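Local coordinates for WbbM protein (Klebsiella pneumoniae, PDB 6U4B) that probably acts as a bifunctional, metal-dependent glycosyltransferase that polymerises O-antigen polysaccharide and assembles as a trimer, at residues L423-E437 with D469-Q483. Numbering follows the deposited sequence.
Sequences LGNNLVAAVKDIVME and DEYFQAGIIVFNVKQ
Ala429 and Val478 form an antiparallel hydrogen-bonded pair, Ala429 N reaching Val478 O at 3.0 Å and Val478 N returning to Ala429 O. Further along, Asn480 N donates to Leu427 O. Before the corner at 474-476, the short, weakly bonded strand 472-473 runs beside the end of strand 428-432: Gln473 N donates to Val431 O (2.7 Å), and just past the strand Asp433 N donates to Tyr471 O. A water accepts from Val431 N and donates to Gln473 O and Ile476 O, bridging the chains where direct pairing lapses.

Two caps start helices at opposite ends. Asn480, with CG anti to its own N (chi1 -172°), turns ND2 to Asn426 O at 2.9 Å while OD1 receives Gln483 N; an amide suits this double task. Asp433 OD1 accepts Met436 N from above the carboxylate plane.

The small Ala430 methyl lets the Phe472 ring come close, CB lying 3.5 Å from CD1, while branched Val428 and Ile477 meet through CG1 and CG2. Met436, bent at chi2 (63°), lays CG over one face of Tyr471, with SD 4.5 Å from the ring centroid, a Met-aromatic contact.

Lys432 NZ forms salt bridges, a short one to Glu437 OE2 (2.8 Å) and a long, weak one to Asp469 OD2, probably easing repulsion between the carboxylates; Glu437 OE1 is hydrogen-bonded to Thr545. Gln473 OE1 takes Gly475 N and Asn526 ND2 beside the magnesium ligands Asp406 and His560, so Gln473, its amide held by these two bonds, probably belongs to the metal site's second shell.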
ATOM      1  N   LEU A 423       5.992  14.887 -35.800  1.00 58.55           N
ATOM      2  CA  LEU A 423       7.007  14.049 -36.421  1.00 56.10           C
ATOM      3  C   LEU A 423       7.241  14.339 -37.895  1.00 58.17           C
ATOM      4  O   LEU A 423       8.312  14.000 -38.405  1.00 55.10           O
ATOM      5  CB  LEU A 423       6.641  12.563 -36.270  1.00 53.53           C
ATOM      6  CG  LEU A 423       7.438  11.742 -35.250  1.00 49.26           C
ATOM      7  CD1 LEU A 423       7.441  12.428 -33.899  1.00 46.80           C
ATOM      8  CD2 LEU A 423       6.865  10.336 -35.143  1.00 47.17           C
ATOM      9  N   GLY A 424       6.285  14.952 -38.589  1.00 59.85           N
ATOM     10  CA  GLY A 424       6.436  15.120 -40.026  1.00 60.01           C
ATOM     11  C   GLY A 424       6.509  13.770 -40.709  1.00 61.95           C
ATOM     12  O   GLY A 424       5.776  12.835 -40.371  1.00 63.66           O
ATOM     13  N   ASN A 425       7.412  13.655 -41.682  1.00 61.75           N
ATOM     14  CA  ASN A 425       7.708  12.371 -42.300  1.00 59.15           C
ATOM     15  C   ASN A 425       8.989  11.748 -41.755  1.00 54.68           C
ATOM     16  O   ASN A 425       9.550  10.848 -42.388  1.00 53.88           O
ATOM     17  CB  ASN A 425       7.779  12.500 -43.824  1.00 63.18           C
ATOM     18  CG  ASN A 425       8.769  13.551 -44.285  1.00 66.39           C
ATOM     19  OD1 ASN A 425       9.632  13.992 -43.526  1.00 66.64           O
ATOM     20  ND2 ASN A 425       8.648  13.957 -45.543  1.00 68.64           N
ATOM     21  N   ASN A 426       9.464  12.213 -40.601  1.00 51.58           N
ATOM     22  CA  ASN A 426      10.559  11.528 -39.931  1.00 49.58           C
ATOM     23  C   ASN A 426      10.120  10.125 -39.533  1.00 48.69           C
ATOM     24  O   ASN A 426       8.940   9.866 -39.279  1.00 43.93           O
ATOM     25  CB  ASN A 426      11.018  12.306 -38.697  1.00 48.97           C
ATOM     26  CG  ASN A 426      11.920  13.472 -39.048  1.00 50.70           C
ATOM     27  OD1 ASN A 426      12.461  13.539 -40.150  1.00 52.34           O
ATOM     28  ND2 ASN A 426      12.098  14.391 -38.105  1.00 45.72           N
ATOM     29  N   LEU A 427      11.084   9.210 -39.491  1.00 50.36           N
ATOM     30  CA  LEU A 427      10.748   7.817 -39.233  1.00 49.12           C
ATOM     31  C   LEU A 427      10.593   7.530 -37.748  1.00 43.36           C
ATOM     32  O   LEU A 427       9.776   6.682 -37.372  1.00 40.84           O
ATOM     33  CB  LEU A 427      11.807   6.903 -39.849  1.00 38.47           C
ATOM     34  CG  LEU A 427      11.930   7.035 -41.367  1.00 47.84           C
ATOM     35  CD1 LEU A 427      12.969   6.065 -41.911  1.00 45.26           C
ATOM     36  CD2 LEU A 427      10.579   6.818 -42.036  1.00 51.15           C
ATOM     37  N   VAL A 428      11.352   8.220 -36.892  1.00 41.63           N
ATOM     38  CA  VAL A 428      11.301   7.998 -35.453  1.00 40.58           C
ATOM     39  C   VAL A 428      11.509   9.311 -34.713  1.00 46.76           C
ATOM     40  O   VAL A 428      11.982  10.306 -35.268  1.00 49.62           O
ATOM     41  CB  VAL A 428      12.359   6.976 -34.968  1.00 40.64           C
ATOM     42  CG1 VAL A 428      12.045   5.576 -35.468  1.00 39.96           C
ATOM     43  CG2 VAL A 428      13.755   7.415 -35.401  1.00 38.76           C
ATOM     44  N   ALA A 429      11.137   9.290 -33.435  1.00 46.66           N
ATOM     45  CA  ALA A 429      11.529  10.304 -32.469  1.00 49.27           C
ATOM     46  C   ALA A 429      12.262   9.602 -31.338  1.00 49.05           C
ATOM     47  O   ALA A 429      11.807   8.557 -30.860  1.00 49.30           O
ATOM     48  CB  ALA A 429      10.321  11.077 -31.937  1.00 45.03           C
ATOM     49  N   ALA A 430      13.398  10.160 -30.926  1.00 42.09           N
ATOM     50  CA  ALA A 430      14.241   9.504 -29.935  1.00 41.96           C
ATOM     51  C   ALA A 430      15.121  10.548 -29.263  1.00 46.15           C
ATOM     52  O   ALA A 430      15.190  11.702 -29.691  1.00 51.22           O
ATOM     53  CB  ALA A 430      15.089   8.394 -30.568  1.00 35.01           C
ATOM     54  N   VAL A 431      15.804  10.119 -28.205  1.00 42.35           N
ATOM     55  CA  VAL A 431      16.674  10.986 -27.422  1.00 41.25           C
ATOM     56  C   VAL A 431      18.107  10.803 -27.898  1.00 43.45           C
ATOM     57  O   VAL A 431      18.569   9.669 -28.085  1.00 45.20           O
ATOM     58  CB  VAL A 431      16.552  10.690 -25.918  1.00 41.65           C
ATOM     59  CG1 VAL A 431      17.440  11.633 -25.121  1.00 41.22           C
ATOM     60  CG2 VAL A 431      15.100  10.809 -25.477  1.00 40.15           C
ATOM     61  N   LYS A 432      18.805  11.920 -28.101  1.00 42.12           N
ATOM     62  CA  LYS A 432      20.212  11.882 -28.473  1.00 41.77           C
ATOM     63  C   LYS A 432      21.021  11.128 -27.425  1.00 43.15           C
ATOM     64  O   LYS A 432      20.865  11.343 -26.221  1.00 46.42           O
ATOM     65  CB  LYS A 432      20.740  13.307 -28.637  1.00 43.75           C
ATOM     66  CG  LYS A 432      22.167  13.414 -29.144  1.00 52.33           C
ATOM     67  CD  LYS A 432      22.717  14.806 -28.859  1.00 57.70           C
ATOM     68  CE  LYS A 432      24.095  15.005 -29.460  1.00 57.59           C
ATOM     69  NZ  LYS A 432      25.010  13.868 -29.166  1.00 59.70           N
ATOM     70  N   ASP A 433      21.887  10.233 -27.891  1.00 43.43           N
ATOM     71  CA  ASP A 433      22.663   9.353 -27.017  1.00 43.20           C
ATOM     72  C   ASP A 433      23.907  10.105 -26.552  1.00 42.92           C
ATOM     73  O   ASP A 433      24.878  10.246 -27.300  1.00 42.63           O
ATOM     74  CB  ASP A 433      23.025   8.067 -27.756  1.00 45.00           C
ATOM     75  CG  ASP A 433      23.586   6.991 -26.839  1.00 50.50           C
ATOM     76  OD1 ASP A 433      24.072   7.317 -25.735  1.00 54.68           O
ATOM     77  OD2 ASP A 433      23.545   5.806 -27.235  1.00 53.40           O
ATOM     78  N   ILE A 434      23.894  10.573 -25.301  1.00 41.33           N
ATOM     79  CA  ILE A 434      25.062  11.285 -24.788  1.00 46.94           C
ATOM     80  C   ILE A 434      26.183  10.332 -24.394  1.00 43.88           C
ATOM     81  O   ILE A 434      27.343  10.755 -24.315  1.00 43.87           O
ATOM     82  CB  ILE A 434      24.697  12.192 -23.601  1.00 47.84           C
ATOM     83  CG1 ILE A 434      24.325  11.364 -22.371  1.00 53.23           C
ATOM     84  CG2 ILE A 434      23.561  13.134 -23.978  1.00 40.66           C
ATOM     85  CD1 ILE A 434      24.000  12.209 -21.157  1.00 57.77           C
ATOM     86  N   VAL A 435      25.879   9.055 -24.151  1.00 42.95           N
ATOM     87  CA  VAL A 435      26.945   8.088 -23.901  1.00 43.07           C
ATOM     88  C   VAL A 435      27.749   7.854 -25.172  1.00 47.18           C
ATOM     89  O   VAL A 435      28.987   7.833 -25.145  1.00 50.10           O
ATOM     90  CB  VAL A 435      26.371   6.773 -23.343  1.00 43.15           C
ATOM     91  CG1 VAL A 435      27.472   5.731 -23.225  1.00 46.24           C
ATOM     92  CG2 VAL A 435      25.721   7.008 -21.992  1.00 42.84           C
ATOM     93  N   MET A 436      27.065   7.678 -26.306  1.00 46.13           N
ATOM     94  CA  MET A 436      27.773   7.609 -27.579  1.00 48.87           C
ATOM     95  C   MET A 436      28.494   8.916 -27.876  1.00 50.11           C
ATOM     96  O   MET A 436      29.582   8.905 -28.463  1.00 44.77           O
ATOM     97  CB  MET A 436      26.801   7.264 -28.708  1.00 44.24           C
ATOM     98  CG  MET A 436      27.440   7.216 -30.094  1.00 41.91           C
ATOM     99  SD  MET A 436      28.708   5.943 -30.256  1.00 49.07           S
ATOM    100  CE  MET A 436      27.705   4.456 -30.226  1.00 47.78           C
ATOM    101  N   GLU A 437      27.912  10.048 -27.470  1.00 54.67           N
ATOM    102  CA  GLU A 437      28.608  11.324 -27.596  1.00 58.04           C
ATOM    103  C   GLU A 437      29.942  11.290 -26.861  1.00 57.38           C
ATOM    104  O   GLU A 437      30.944  11.825 -27.349  1.00 58.54           O
ATOM    105  CB  GLU A 437      27.726  12.456 -27.067  1.00 55.47           C
ATOM    106  CG  GLU A 437      28.290  13.854 -27.296  1.00 56.52           C
ATOM    107  CD  GLU A 437      27.405  14.937 -26.709  1.00 58.39           C
ATOM    108  OE1 GLU A 437      27.944  15.880 -26.089  1.00 61.01           O
ATOM    109  OE2 GLU A 437      26.168  14.841 -26.859  1.00 58.71           O
ATOM    110  N   ASP A 469      27.146  13.056 -34.444  1.00 56.96           N
ATOM    111  CA  ASP A 469      26.528  13.667 -33.277  1.00 59.57           C
ATOM    112  C   ASP A 469      25.025  13.422 -33.214  1.00 57.68           C
ATOM    113  O   ASP A 469      24.422  13.631 -32.158  1.00 55.17           O
ATOM    114  CB  ASP A 469      26.832  15.165 -33.274  1.00 66.02           C
ATOM    115  CG  ASP A 469      26.564  15.811 -31.935  1.00 69.15           C
ATOM    116  OD1 ASP A 469      25.565  16.551 -31.819  1.00 71.35           O
ATOM    117  OD2 ASP A 469      27.346  15.564 -30.991  1.00 68.16           O
ATOM    118  N   GLU A 470      24.408  12.976 -34.306  1.00 56.70           N
ATOM    119  CA  GLU A 470      22.973  12.724 -34.329  1.00 51.46           C
ATOM    120  C   GLU A 470      22.616  11.305 -33.902  1.00 47.54           C
ATOM    121  O   GLU A 470      21.469  10.882 -34.081  1.00 45.07           O
ATOM    122  CB  GLU A 470      22.410  13.019 -35.721  1.00 50.97           C
ATOM    123  CG  GLU A 470      22.387  14.504 -36.062  1.00 57.08           C
ATOM    124  CD  GLU A 470      21.976  14.769 -37.495  1.00 62.04           C
ATOM    125  OE1 GLU A 470      21.694  13.794 -38.219  1.00 62.27           O
ATOM    126  OE2 GLU A 470      21.939  15.952 -37.899  1.00 65.38           O
ATOM    127  N   TYR A 471      23.569  10.570 -33.338  1.00 43.88           N
ATOM    128  CA  TYR A 471      23.314   9.217 -32.865  1.00 43.03           C
ATOM    129  C   TYR A 471      22.320   9.248 -31.707  1.00 44.21           C
ATOM    130  O   TYR A 471      22.531   9.953 -30.716  1.00 38.36           O
ATOM    131  CB  TYR A 471      24.627   8.573 -32.428  1.00 43.30           C
ATOM    132  CG  TYR A 471      24.555   7.088 -32.165  1.00 45.68           C
ATOM    133  CD1 TYR A 471      24.147   6.597 -30.929  1.00 43.11           C
ATOM    134  CD2 TYR A 471      24.915   6.174 -33.148  1.00 45.37           C
ATOM    135  CE1 TYR A 471      24.094   5.240 -30.684  1.00 39.93           C
ATOM    136  CE2 TYR A 471      24.862   4.817 -32.915  1.00 44.21           C
ATOM    137  CZ  TYR A 471      24.452   4.352 -31.683  1.00 42.03           C
ATOM    138  OH  TYR A 471      24.401   2.998 -31.452  1.00 41.26           O
ATOM    139  N   PHE A 472      21.235   8.487 -31.832  1.00 42.80           N
ATOM    140  CA  PHE A 472      20.163   8.494 -30.847  1.00 42.06           C
ATOM    141  C   PHE A 472      20.146   7.193 -30.054  1.00 40.88           C
ATOM    142  O   PHE A 472      20.556   6.137 -30.546  1.00 37.94           O
ATOM    143  CB  PHE A 472      18.795   8.711 -31.511  1.00 43.50           C
ATOM    144  CG  PHE A 472      18.356   7.575 -32.401  1.00 41.92           C
ATOM    145  CD1 PHE A 472      17.696   6.473 -31.874  1.00 42.10           C
ATOM    146  CD2 PHE A 472      18.583   7.620 -33.767  1.00 43.92           C
ATOM    147  CE1 PHE A 472      17.290   5.432 -32.688  1.00 44.07           C
ATOM    148  CE2 PHE A 472      18.175   6.584 -34.586  1.00 42.55           C
ATOM    149  CZ  PHE A 472      17.530   5.490 -34.046  1.00 41.90           C
ATOM    150  N   GLN A 473      19.644   7.280 -28.825  1.00 34.61           N
ATOM    151  CA  GLN A 473      19.545   6.132 -27.938  1.00 37.67           C
ATOM    152  C   GLN A 473      18.227   5.400 -28.173  1.00 39.65           C
ATOM    153  O   GLN A 473      17.182   6.028 -28.367  1.00 43.88           O
ATOM    154  CB  GLN A 473      19.658   6.581 -26.480  1.00 37.33           C
ATOM    155  CG  GLN A 473      20.451   5.636 -25.599  1.00 40.17           C
ATOM    156  CD  GLN A 473      19.628   4.466 -25.107  1.00 40.55           C
ATOM    157  OE1 GLN A 473      18.477   4.632 -24.700  1.00 37.57           O
ATOM    158  NE2 GLN A 473      20.212   3.274 -25.141  1.00 41.75           N
ATOM    159  N   ALA A 474      18.282   4.070 -28.155  1.00 37.49           N
ATOM    160  CA  ALA A 474      17.145   3.233 -28.521  1.00 39.72           C
ATOM    161  C   ALA A 474      16.282   2.825 -27.330  1.00 41.97           C
ATOM    162  O   ALA A 474      15.376   2.002 -27.496  1.00 40.30           O
ATOM    163  CB  ALA A 474      17.628   1.977 -29.253  1.00 38.72           C
ATOM    164  N   GLY A 475      16.539   3.379 -26.143  1.00 42.50           N
ATOM    165  CA  GLY A 475      15.773   3.007 -24.965  1.00 40.60           C
ATOM    166  C   GLY A 475      14.351   3.527 -24.958  1.00 38.00           C
ATOM    167  O   GLY A 475      13.524   3.027 -24.191  1.00 39.36           O
ATOM    168  N   ILE A 476      14.054   4.529 -25.782  1.00 35.90           N
ATOM    169  CA  ILE A 476      12.686   5.006 -25.954  1.00 39.35           C
ATOM    170  C   ILE A 476      12.568   5.589 -27.358  1.00 38.92           C
ATOM    171  O   ILE A 476      13.346   6.463 -27.753  1.00 39.46           O
ATOM    172  CB  ILE A 476      12.292   6.011 -24.850  1.00 39.97           C
ATOM    173  CG1 ILE A 476      10.789   6.301 -24.879  1.00 37.37           C
ATOM    174  CG2 ILE A 476      13.102   7.305 -24.921  1.00 28.89           C
ATOM    175  CD1 ILE A 476      10.291   7.006 -23.619  1.00 36.60           C
ATOM    176  N   ILE A 477      11.629   5.066 -28.145  1.00 37.00           N
ATOM    177  CA  ILE A 477      11.502   5.423 -29.553  1.00 37.01           C
ATOM    178  C   ILE A 477      10.028   5.562 -29.897  1.00 38.20           C
ATOM    179  O   ILE A 477       9.237   4.651 -29.635  1.00 40.18           O
ATOM    180  CB  ILE A 477      12.151   4.373 -30.479  1.00 38.45           C
ATOM    181  CG1 ILE A 477      13.601   4.093 -30.082  1.00 42.74           C
ATOM    182  CG2 ILE A 477      12.084   4.837 -31.923  1.00 37.17           C
ATOM    183  CD1 ILE A 477      14.226   2.941 -30.842  1.00 41.52           C
ATOM    184  N   VAL A 478       9.662   6.685 -30.505  1.00 40.45           N
ATOM    185  CA  VAL A 478       8.344   6.841 -31.105  1.00 40.70           C
ATOM    186  C   VAL A 478       8.458   6.421 -32.565  1.00 41.61           C
ATOM    187  O   VAL A 478       9.085   7.111 -33.373  1.00 40.78           O
ATOM    188  CB  VAL A 478       7.821   8.276 -30.982  1.00 41.46           C
ATOM    189  CG1 VAL A 478       6.416   8.366 -31.562  1.00 37.00           C
ATOM    190  CG2 VAL A 478       7.836   8.722 -29.527  1.00 41.10           C
ATOM    191  N   PHE A 479       7.862   5.284 -32.901  1.00 38.76           N
ATOM    192  CA  PHE A 479       7.882   4.794 -34.270  1.00 43.56           C
ATOM    193  C   PHE A 479       6.795   5.480 -35.086  1.00 43.97           C
ATOM    194  O   PHE A 479       5.621   5.473 -34.702  1.00 43.89           O
ATOM    195  CB  PHE A 479       7.683   3.278 -34.302  1.00 41.04           C
ATOM    196  CG  PHE A 479       8.911   2.494 -33.932  1.00 36.90           C
ATOM    197  CD1 PHE A 479       9.311   2.385 -32.612  1.00 37.43           C
ATOM    198  CD2 PHE A 479       9.656   1.855 -34.907  1.00 35.60           C
ATOM    199  CE1 PHE A 479      10.438   1.660 -32.274  1.00 38.11           C
ATOM    200  CE2 PHE A 479      10.781   1.128 -34.575  1.00 35.91           C
ATOM    201  CZ  PHE A 479      11.174   1.030 -33.258  1.00 32.82           C
ATOM    202  N   ASN A 480       7.189   6.084 -36.207  1.00 38.83           N
ATOM    203  CA  ASN A 480       6.232   6.572 -37.198  1.00 42.74           C
ATOM    204  C   ASN A 480       5.916   5.405 -38.128  1.00 48.15           C
ATOM    205  O   ASN A 480       6.417   5.303 -39.251  1.00 51.69           O
ATOM    206  CB  ASN A 480       6.790   7.773 -37.952  1.00 37.78           C
ATOM    207  CG  ASN A 480       5.761   8.425 -38.859  1.00 44.86           C
ATOM    208  OD1 ASN A 480       4.697   7.862 -39.122  1.00 48.57           O
ATOM    209  ND2 ASN A 480       6.078   9.617 -39.349  1.00 48.40           N
ATOM    210  N   VAL A 481       5.065   4.502 -37.632  1.00 41.48           N
ATOM    211  CA  VAL A 481       4.791   3.259 -38.347  1.00 43.33           C
ATOM    212  C   VAL A 481       4.168   3.544 -39.706  1.00 44.63           C
ATOM    213  O   VAL A 481       4.531   2.921 -40.712  1.00 41.21           O
ATOM    214  CB  VAL A 481       3.899   2.337 -37.496  1.00 45.34           C
ATOM    215  CG1 VAL A 481       3.571   1.063 -38.259  1.00 46.12           C
ATOM    216  CG2 VAL A 481       4.582   2.007 -36.177  1.00 37.22           C
ATOM    217  N   LYS A 482       3.226   4.492 -39.762  1.00 47.37           N
ATOM    218  CA  LYS A 482       2.560   4.800 -41.025  1.00 54.59           C
ATOM    219  C   LYS A 482       3.563   5.199 -42.101  1.00 55.75           C
ATOM    220  O   LYS A 482       3.436   4.787 -43.261  1.00 55.01           O
ATOM    221  CB  LYS A 482       1.523   5.907 -40.825  1.00 59.80           C
ATOM    222  CG  LYS A 482       0.978   6.465 -42.133  1.00 64.91           C
ATOM    223  CD  LYS A 482      -0.536   6.594 -42.119  1.00 70.71           C
ATOM    224  CE  LYS A 482      -0.998   7.696 -41.183  1.00 73.37           C
ATOM    225  NZ  LYS A 482      -2.472   7.898 -41.271  1.00 77.47           N
ATOM    226  N   GLN A 483       4.573   5.991 -41.735  1.00 51.53           N
ATOM    227  CA  GLN A 483       5.599   6.359 -42.705  1.00 51.81           C
ATOM    228  C   GLN A 483       6.476   5.162 -43.055  1.00 50.00           C
ATOM    229  O   GLN A 483       6.869   4.996 -44.215  1.00 53.42           O
ATOM    230  CB  GLN A 483       6.448   7.508 -42.165  1.00 49.78           C
ATOM    231  CG  GLN A 483       7.321   8.177 -43.211  1.00 51.70           C
ATOM    232  CD  GLN A 483       6.508   8.885 -44.280  1.00 56.64           C
ATOM    233  OE1 GLN A 483       5.400   9.356 -44.025  1.00 56.28           O
ATOM    234  NE2 GLN A 483       7.057   8.959 -45.487  1.00 62.02           N
TER
HETATM  235  O   HOH W   1      15.720   7.557 -26.843  1.00 37.18           O
HETATM  236  O   HOH W   2      24.848  11.127 -29.713  1.00 39.09           O